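Local coordinates for flagellar hook associated protein type 3 FlgL (Legionella pneumophila subsp. pneumophila, PDB 5YTI), which is probably a structural component of the bacterial flagellum, a flagellin-family protein that serves as hook-associated protein 3 (HAP-3), at residues P100-E104 / E105-T109; E294-F297 / S298-R302; S343-G346 / A347-Q351. All coordinates share one frame; numbering follows the deposited sequence. Where two conformers were deposited one is given.

Contact 1: residues P100-E104 / E105-T109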
loop_
_atom_site.group_PDB
_atom_site.type_symbol
_atom_site.label_atom_id
_atom_site.label_comp_id
_atom_site.label_asym_id
_atom_site.label_seq_id
_atom_site.Cartn_x
_atom_site.Cartn_y
_atom_site.Cartn_z
ATOM N N PRO A 100 17.964 -18.094 16.171
ATOM C CA PRO A 100 17.685 -19.446 16.617
ATOM C C PRO A 100 18.381 -19.762 17.950
ATOM O O PRO A 100 18.255 -20.872 18.455
ATOM C CB PRO A 100 18.216 -20.310 15.460
ATOM C CG PRO A 100 19.174 -19.434 14.696
ATOM C CD PRO A 100 19.162 -18.055 15.313
ATOM N N SER A 101 19.095 -18.792 18.513
ATOM C CA SER A 101 19.602 -18.927 19.870
ATOM C C SER A 101 18.446 -19.068 20.869
ATOM O O SER A 101 18.457 -19.978 21.685
ATOM C CB SER A 101 20.486 -17.726 20.276
ATOM O OG SER A 101 21.670 -17.650 19.491
ATOM N N LEU A 102 17.444 -18.193 20.779
ATOM C CA LEU A 102 16.485 -17.954 21.880
ATOM C C LEU A 102 15.682 -19.160 22.360
ATOM O O LEU A 102 15.192 -19.932 21.543
ATOM C CB LEU A 102 15.476 -16.889 21.451
ATOM C CG LEU A 102 15.843 -15.430 21.703
ATOM C CD1 LEU A 102 17.113 -15.029 20.967
ATOM C CD2 LEU A 102 14.662 -14.565 21.289
ATOM N N SER A 103 15.508 -19.291 23.676
ATOM C CA SER A 103 14.672 -20.369 24.209
ATOM C C SER A 103 13.205 -20.077 23.905
ATOM O O SER A 103 12.830 -18.916 23.736
ATOM C CB SER A 103 14.869 -20.527 25.722
ATOM O OG SER A 103 14.632 -19.310 26.395
ATOM N N GLU A 104 12.389 -21.125 23.834
ATOM C CA GLU A 104 10.945 -20.980 23.786
ATOM C C GLU A 104 10.445 -19.981 24.848
ATOM O O GLU A 104 9.512 -19.219 24.590
ATOM C CB GLU A 104 10.266 -22.331 24.009
ATOM C CG GLU A 104 9.910 -23.082 22.737
ATOM C CD GLU A 104 8.583 -23.828 22.851
ATOM O OE1 GLU A 104 7.852 -23.577 23.840
ATOM O OE2 GLU A 104 8.256 -24.648 21.955
ATOM N N GLU A 105 11.064 -19.994 26.034
ATOM C CA GLU A 105 10.681 -19.108 27.142
ATOM C C GLU A 105 10.969 -17.654 26.814
ATOM O O GLU A 105 10.180 -16.762 27.136
ATOM C CB GLU A 105 11.445 -19.491 28.417
ATOM C CG GLU A 105 10.937 -18.852 29.707
ATOM C CD GLU A 105 11.876 -19.093 30.893
ATOM O OE1 GLU A 105 11.483 -19.854 31.815
ATOM O OE2 GLU A 105 13.009 -18.529 30.909
ATOM N N ASP A 106 12.122 -17.409 26.205
ATOM C CA ASP A 106 12.489 -16.059 25.825
ATOM C C ASP A 106 11.418 -15.504 24.861
ATOM O O ASP A 106 10.969 -14.361 24.991
ATOM C CB ASP A 106 13.875 -16.057 25.154
ATOM C CG ASP A 106 15.037 -16.192 26.149
ATOM O OD1 ASP A 106 15.160 -15.328 27.057
ATOM O OD2 ASP A 106 15.859 -17.143 25.983
ATOM N N ARG A 107 11.010 -16.342 23.909
ATOM C CA ARG A 107 10.146 -15.922 22.812
ATOM C C ARG A 107 8.750 -15.711 23.321
ATOM O O ARG A 107 8.110 -14.748 22.950
ATOM C CB ARG A 107 10.154 -16.944 21.660
ATOM C CG ARG A 107 11.489 -17.021 20.917
ATOM C CD ARG A 107 11.628 -18.201 19.944
ATOM N NE ARG A 107 11.499 -17.798 18.547
ATOM C CZ ARG A 107 10.376 -17.918 17.849
ATOM N NH1 ARG A 107 10.320 -17.517 16.580
ATOM N NH2 ARG A 107 9.294 -18.445 18.416
ATOM N N LYS A 108 8.273 -16.591 24.189
ATOM C CA LYS A 108 6.902 -16.456 24.669
ATOM C C LYS A 108 6.827 -15.220 25.527
ATOM O O LYS A 108 5.740 -14.707 25.777
ATOM C CB LYS A 108 6.349 -17.725 25.395
ATOM C CG LYS A 108 6.941 -18.098 26.770
ATOM C CD LYS A 108 5.974 -18.851 27.723
ATOM C CE LYS A 108 5.523 -17.980 28.915
ATOM N NZ LYS A 108 4.484 -18.576 29.811
ATOM N N THR A 109 7.982 -14.720 25.953
ATOM C CA THR A 109 8.017 -13.479 26.744
ATOM C C THR A 109 7.948 -12.211 25.838
ATOM O O THR A 109 7.275 -11.208 26.194
ATOM C CB THR A 109 9.225 -13.433 27.718
ATOM O OG1 THR A 109 9.190 -14.573 28.602
ATOM C CG2 THR A 109 9.176 -12.159 28.553
#
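S103 and D106 clasp each other at the start of helix 104-125 through three hydrogen bonds. The backbone N of D106 donates to S103 OG (3.2 Å), and in return the carboxylate of D106 reaches back to the backbone N of S103, which meets OD2 at 3.2 Å on its anti lone pair. S103 OG also donates to D106 OD2 at 2.5 Å, coming in from above the carboxylate plane, 59° out of it. OD2 therefore takes two donors, one main-chain and one hydroxyl, from different directions, which limits rotation of the carboxylate. On S103 the hydroxyl stands between backbone N and carbonyl carbon (chi1 55°), close enough to the first turn to accept from the D106 N-H while itself donating to the D106 carboxylate.

Beyond this pair the helical bonding begins: R107 N reaches S103 O at 3.2 Å and K108 N reaches E104 O at 2.9 Å. At the next residue, T109 OG1 donates to E105 O (2.8 Å).

L102, just ahead of the cap, packs back over the first turn. Its side chain crosses those of D106 and R107 at about a right angle, with CG 4.0 Å from D106 CB and CB 4.0 Å from R107 CG. The R107 chain bends at chi3 (105°) and carries its guanidinium away to the carbonyl of A97 and into a cation-pi contact with Y311. The reciprocal S103-D106 pairing is a capping box, here opening helix 104-125 after the loop that follows helix 49-96.

Contact 2: residues E294-F297 / S298-R302; sequences ESIF and STVQR
E294 reaches along the start of helix 296-307 to S298 and R302, one and two turns further on. From CB, a chi1 of 139° sets CG beside the hydroxyl of S298, 3.3 Å from OG, and from there the extended chain carries the carboxylate on to its two partners. OE2 accepts from S298 OG at 2.6 Å, on the anti side and 21° out of the carboxylate plane, and takes a second, weak bond from R302 NE. OE1 is met on its syn side by R302 NH1 (2.8 Å), completing a two-pronged salt bridge. The carboxylate lies at the edge of the guanidinium, with the two planes only 17° apart. R302 gets there by bending at chi2 and chi3, which turns its NE and NH1 side back toward the start of the helix. Its NH2 pairs with E323 on helix 316-374, and the arginine would probably help to keep E294 charged.

Next to this, S295 OG caps the helix by accepting the N-H of S298 at 3.2 Å. T299 N then bonds to S295 O and V300 N to I296 O. On another side I296 and V300 lie side by side, their CG2 methyls 4.1 Å apart, while F297 packs on helices 104-125 and 179-184. T299 OG1 bonds to Q330 of helix 316-374. The arrangement is a serine N-cap, with the glutamate just before it reaching forward along the first turns of a short helix that packs in the interior of the subunit.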
loop_
_atom_site.group_PDB
_atom_site.type_symbol
_atom_site.label_atom_id
_atom_site.label_comp_id
_atom_site.label_asym_id
_atom_site.label_seq_id
_atom_site.Cartn_x
_atom_site.Cartn_y
_atom_site.Cartn_z
ATOM N N GLU A 294 -3.199 -4.573 4.550
ATOM C CA GLU A 294 -3.290 -5.225 5.846
ATOM C C GLU A 294 -2.747 -4.288 6.926
ATOM O O GLU A 294 -1.598 -3.823 6.815
ATOM C CB GLU A 294 -2.542 -6.580 5.817
ATOM C CG GLU A 294 -1.734 -6.874 7.082
ATOM C CD GLU A 294 -1.281 -8.324 7.244
ATOM O OE1 GLU A 294 -0.784 -8.919 6.282
ATOM O OE2 GLU A 294 -1.375 -8.862 8.371
ATOM N N SER A 295 -3.568 -4.038 7.962
ATOM C CA SER A 295 -3.244 -3.092 9.070
ATOM C C SER A 295 -1.976 -3.417 9.803
ATOM O O SER A 295 -1.577 -4.561 9.870
ATOM C CB SER A 295 -4.382 -3.014 10.115
ATOM O OG SER A 295 -4.696 -4.265 10.732
ATOM N N ILE A 296 -1.331 -2.410 10.358
ATOM C CA ILE A 296 -0.183 -2.681 11.194
ATOM C C ILE A 296 -0.641 -3.633 12.257
ATOM O O ILE A 296 0.075 -4.525 12.664
ATOM C CB ILE A 296 0.303 -1.454 11.947
ATOM C CG1 ILE A 296 0.733 -0.376 10.979
ATOM C CG2 ILE A 296 1.485 -1.801 12.824
ATOM C CD1 ILE A 296 0.537 1.001 11.593
ATOM N N PHE A 297 -1.855 -3.417 12.720
ATOM C CA PHE A 297 -2.381 -4.191 13.813
ATOM C C PHE A 297 -2.318 -5.687 13.559
ATOM O O PHE A 297 -1.724 -6.403 14.356
ATOM C CB PHE A 297 -3.775 -3.733 14.128
ATOM C CG PHE A 297 -3.875 -2.248 14.264
ATOM C CD1 PHE A 297 -3.133 -1.594 15.222
ATOM C CD2 PHE A 297 -4.688 -1.506 13.413
ATOM C CE1 PHE A 297 -3.218 -0.229 15.353
ATOM C CE2 PHE A 297 -4.778 -0.139 13.544
ATOM C CZ PHE A 297 -4.039 0.504 14.513
ATOM N N SER A 298 -2.888 -6.181 12.468
ATOM C CA SER A 298 -2.760 -7.613 12.218
ATOM C C SER A 298 -1.278 -8.019 12.014
ATOM O O SER A 298 -0.911 -9.101 12.429
ATOM C CB SER A 298 -3.704 -8.131 11.113
ATOM O OG SER A 298 -3.224 -7.805 9.843
ATOM N N THR A 299 -0.422 -7.156 11.460
ATOM C CA THR A 299 1.025 -7.459 11.380
ATOM C C THR A 299 1.588 -7.822 12.770
ATOM O O THR A 299 2.329 -8.801 12.944
ATOM C CB THR A 299 1.879 -6.304 10.783
ATOM O OG1 THR A 299 1.720 -6.230 9.368
ATOM C CG2 THR A 299 3.350 -6.541 11.048
ATOM N N VAL A 300 1.236 -7.030 13.762
ATOM C CA VAL A 300 1.686 -7.303 15.119
ATOM C C VAL A 300 0.991 -8.522 15.751
ATOM O O VAL A 300 1.639 -9.270 16.495
ATOM C CB VAL A 300 1.509 -6.091 16.039
ATOM C CG1 VAL A 300 2.038 -6.436 17.417
ATOM C CG2 VAL A 300 2.236 -4.868 15.487
ATOM N N GLN A 301 -0.299 -8.700 15.451
ATOM C CA GLN A 301 -1.055 -9.887 15.874
ATOM C C GLN A 301 -0.355 -11.121 15.385
ATOM O O GLN A 301 -0.303 -12.130 16.084
ATOM C CB GLN A 301 -2.477 -9.886 15.314
ATOM C CG GLN A 301 -3.326 -8.716 15.798
ATOM C CD GLN A 301 -4.803 -8.944 15.606
ATOM O OE1 GLN A 301 -5.508 -9.181 16.585
ATOM N NE2 GLN A 301 -5.283 -8.868 14.357
ATOM N N ARG A 302 0.180 -11.007 14.174
ATOM C CA ARG A 302 0.904 -12.069 13.508
ATOM C C ARG A 302 2.290 -12.317 14.096
ATOM O O ARG A 302 2.759 -13.460 14.099
ATOM C CB ARG A 302 1.066 -11.735 12.034
ATOM C CG ARG A 302 -0.161 -11.992 11.164
ATOM C CD ARG A 302 0.272 -12.598 9.839
ATOM N NE ARG A 302 0.414 -11.639 8.750
ATOM C CZ ARG A 302 1.183 -11.822 7.673
ATOM N NH1 ARG A 302 1.205 -10.873 6.758
ATOM N NH2 ARG A 302 1.944 -12.909 7.503
#

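Contact 3: residues S343-G346 / A347-Q351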
loop_
_atom_site.group_PDB
_atom_site.type_symbol
_atom_site.label_atom_id
_atom_site.label_comp_id
_atom_site.label_asym_id
_atom_site.label_seq_id
_atom_site.Cartn_x
_atom_site.Cartn_y
_atom_site.Cartn_z
ATOM N N SER A 343 6.614 13.050 6.574
ATOM C CA SER A 343 7.183 13.967 5.586
ATOM C C SER A 343 6.059 14.856 5.043
ATOM O O SER A 343 6.262 16.049 4.917
ATOM C CB SER A 343 7.932 13.227 4.465
ATOM O OG SER A 343 9.082 12.541 4.975
ATOM N N ASP A 344 4.878 14.281 4.771
ATOM C CA ASP A 344 3.724 15.044 4.266
ATOM C C ASP A 344 3.332 16.193 5.214
ATOM O O ASP A 344 2.984 17.299 4.794
ATOM C CB ASP A 344 2.491 14.142 4.062
ATOM C CG ASP A 344 1.401 14.823 3.223
ATOM O OD1 ASP A 344 1.626 14.962 1.997
ATOM O OD2 ASP A 344 0.334 15.216 3.753
ATOM N N LEU A 345 3.378 15.873 6.499
ATOM C CA LEU A 345 2.981 16.734 7.580
ATOM C C LEU A 345 4.012 17.874 7.687
ATOM O O LEU A 345 3.642 19.018 7.751
ATOM C CB LEU A 345 2.943 15.865 8.831
ATOM C CG LEU A 345 2.232 16.277 10.098
ATOM C CD1 LEU A 345 2.084 15.060 11.001
ATOM C CD2 LEU A 345 3.055 17.335 10.794
ATOM N N GLY A 346 5.302 17.560 7.657
ATOM C CA GLY A 346 6.363 18.574 7.544
ATOM C C GLY A 346 6.157 19.571 6.421
ATOM O O GLY A 346 6.245 20.776 6.627
ATOM N N ALA A 347 5.858 19.076 5.230
ATOM C CA ALA A 347 5.623 19.942 4.075
ATOM C C ALA A 347 4.536 20.971 4.385
ATOM O O ALA A 347 4.654 22.148 4.025
ATOM C CB ALA A 347 5.234 19.114 2.853
ATOM N N ARG A 348 3.485 20.517 5.058
ATOM C CA ARG A 348 2.364 21.365 5.417
ATOM C C ARG A 348 2.754 22.412 6.444
ATOM O O ARG A 348 2.389 23.573 6.337
ATOM C CB ARG A 348 1.210 20.515 5.931
ATOM C CG ARG A 348 0.434 19.856 4.812
ATOM C CD ARG A 348 -0.686 19.025 5.364
ATOM N NE ARG A 348 -0.286 17.656 5.608
ATOM C CZ ARG A 348 -0.987 16.776 6.327
ATOM N NH1 ARG A 348 -2.133 17.103 6.911
ATOM N NH2 ARG A 348 -0.518 15.545 6.484
ATOM N N LEU A 349 3.513 22.021 7.438
ATOM C CA LEU A 349 4.020 23.003 8.347
ATOM C C LEU A 349 4.852 24.036 7.602
ATOM O O LEU A 349 4.824 25.195 7.963
ATOM C CB LEU A 349 4.859 22.343 9.421
ATOM C CG LEU A 349 4.113 21.389 10.362
ATOM C CD1 LEU A 349 5.051 20.508 11.205
ATOM C CD2 LEU A 349 3.161 22.175 11.248
ATOM N N ASN A 350 5.611 23.637 6.580
ATOM C CA ASN A 350 6.420 24.623 5.857
ATOM C C ASN A 350 5.497 25.517 5.013
ATOM O O ASN A 350 5.807 26.690 4.784
ATOM C CB ASN A 350 7.554 23.986 5.037
ATOM C CG ASN A 350 8.783 23.640 5.888
ATOM O OD1 ASN A 350 9.225 24.419 6.740
ATOM N ND2 ASN A 350 9.349 22.468 5.645
ATOM N N GLN A 351 4.349 24.981 4.585
ATOM C CA GLN A 351 3.307 25.807 3.921
ATOM C C GLN A 351 2.714 26.843 4.902
ATOM O O GLN A 351 2.349 27.939 4.493
ATOM C CB GLN A 351 2.181 24.933 3.295
ATOM C CG GLN A 351 2.477 24.397 1.881
ATOM C CD GLN A 351 1.255 23.811 1.169
ATOM O OE1 GLN A 351 0.556 22.932 1.702
ATOM N NE2 GLN A 351 0.990 24.304 -0.045
#
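D344 and R348 form an i to i+4 salt bridge along the long helix 316-374, with D344 OD2 2.9 Å from R348 NH2. The two flat groups are far from coplanar: carboxylate and guanidinium planes differ by 53°, and OD2 approaches the guanidinium obliquely. D344 holds the arginine at a second point as well, since its carbonyl O accepts the backbone N of R348 (3.3 Å) and, weakly, NE. R348 makes this possible by bending at chi3 (-91°), which folds NE back toward the preceding turn and the D344 carbonyl. With CG set opposite its backbone N (chi1 -166°), D344 extends its carboxylate to meet it.

The far end of R348 is fixed from outside the helix. NH2 also pairs with D177, and NH1 bonds to the carbonyl of A174 at the end of strand 171-174, so the arginine ties the helix to that part of the chain. The carboxylate of D344 additionally has a long, weak ion pair with K292 of the second subunit, and S343 OG bonds to N223 of that subunit.

Beside the arginine, L345 and L349 point the same way and pack on helix 49-96, where L345 touches E76 and E77, and L349 shares L73 with R348. Between the two leucine side chains the closest approach is from L345 CD2 to L349 CD1, 3.8 Å.

In the fold
The three contacts come in series along the chain, each local to one continuous segment. Contacts 1 and 2 straddle the starts of helices 104-125 and 296-307; contact 3 lies inside helix 316-374, the next helix after that of contact 2. The centres of contacts 1 and 2 are about 21 Å apart, those of 2 and 3 about 28 Å, and those of 1 and 3 about 42 Å, on opposite sides of the chain's centre; none touches another. Contact 2, the most central, packs its short helix against both helix 104-125 and helix 316-374, thereby joining the helices that carry the two outlying contacts. Contact 3 alone reaches the second subunit, so it also takes part in the assembly.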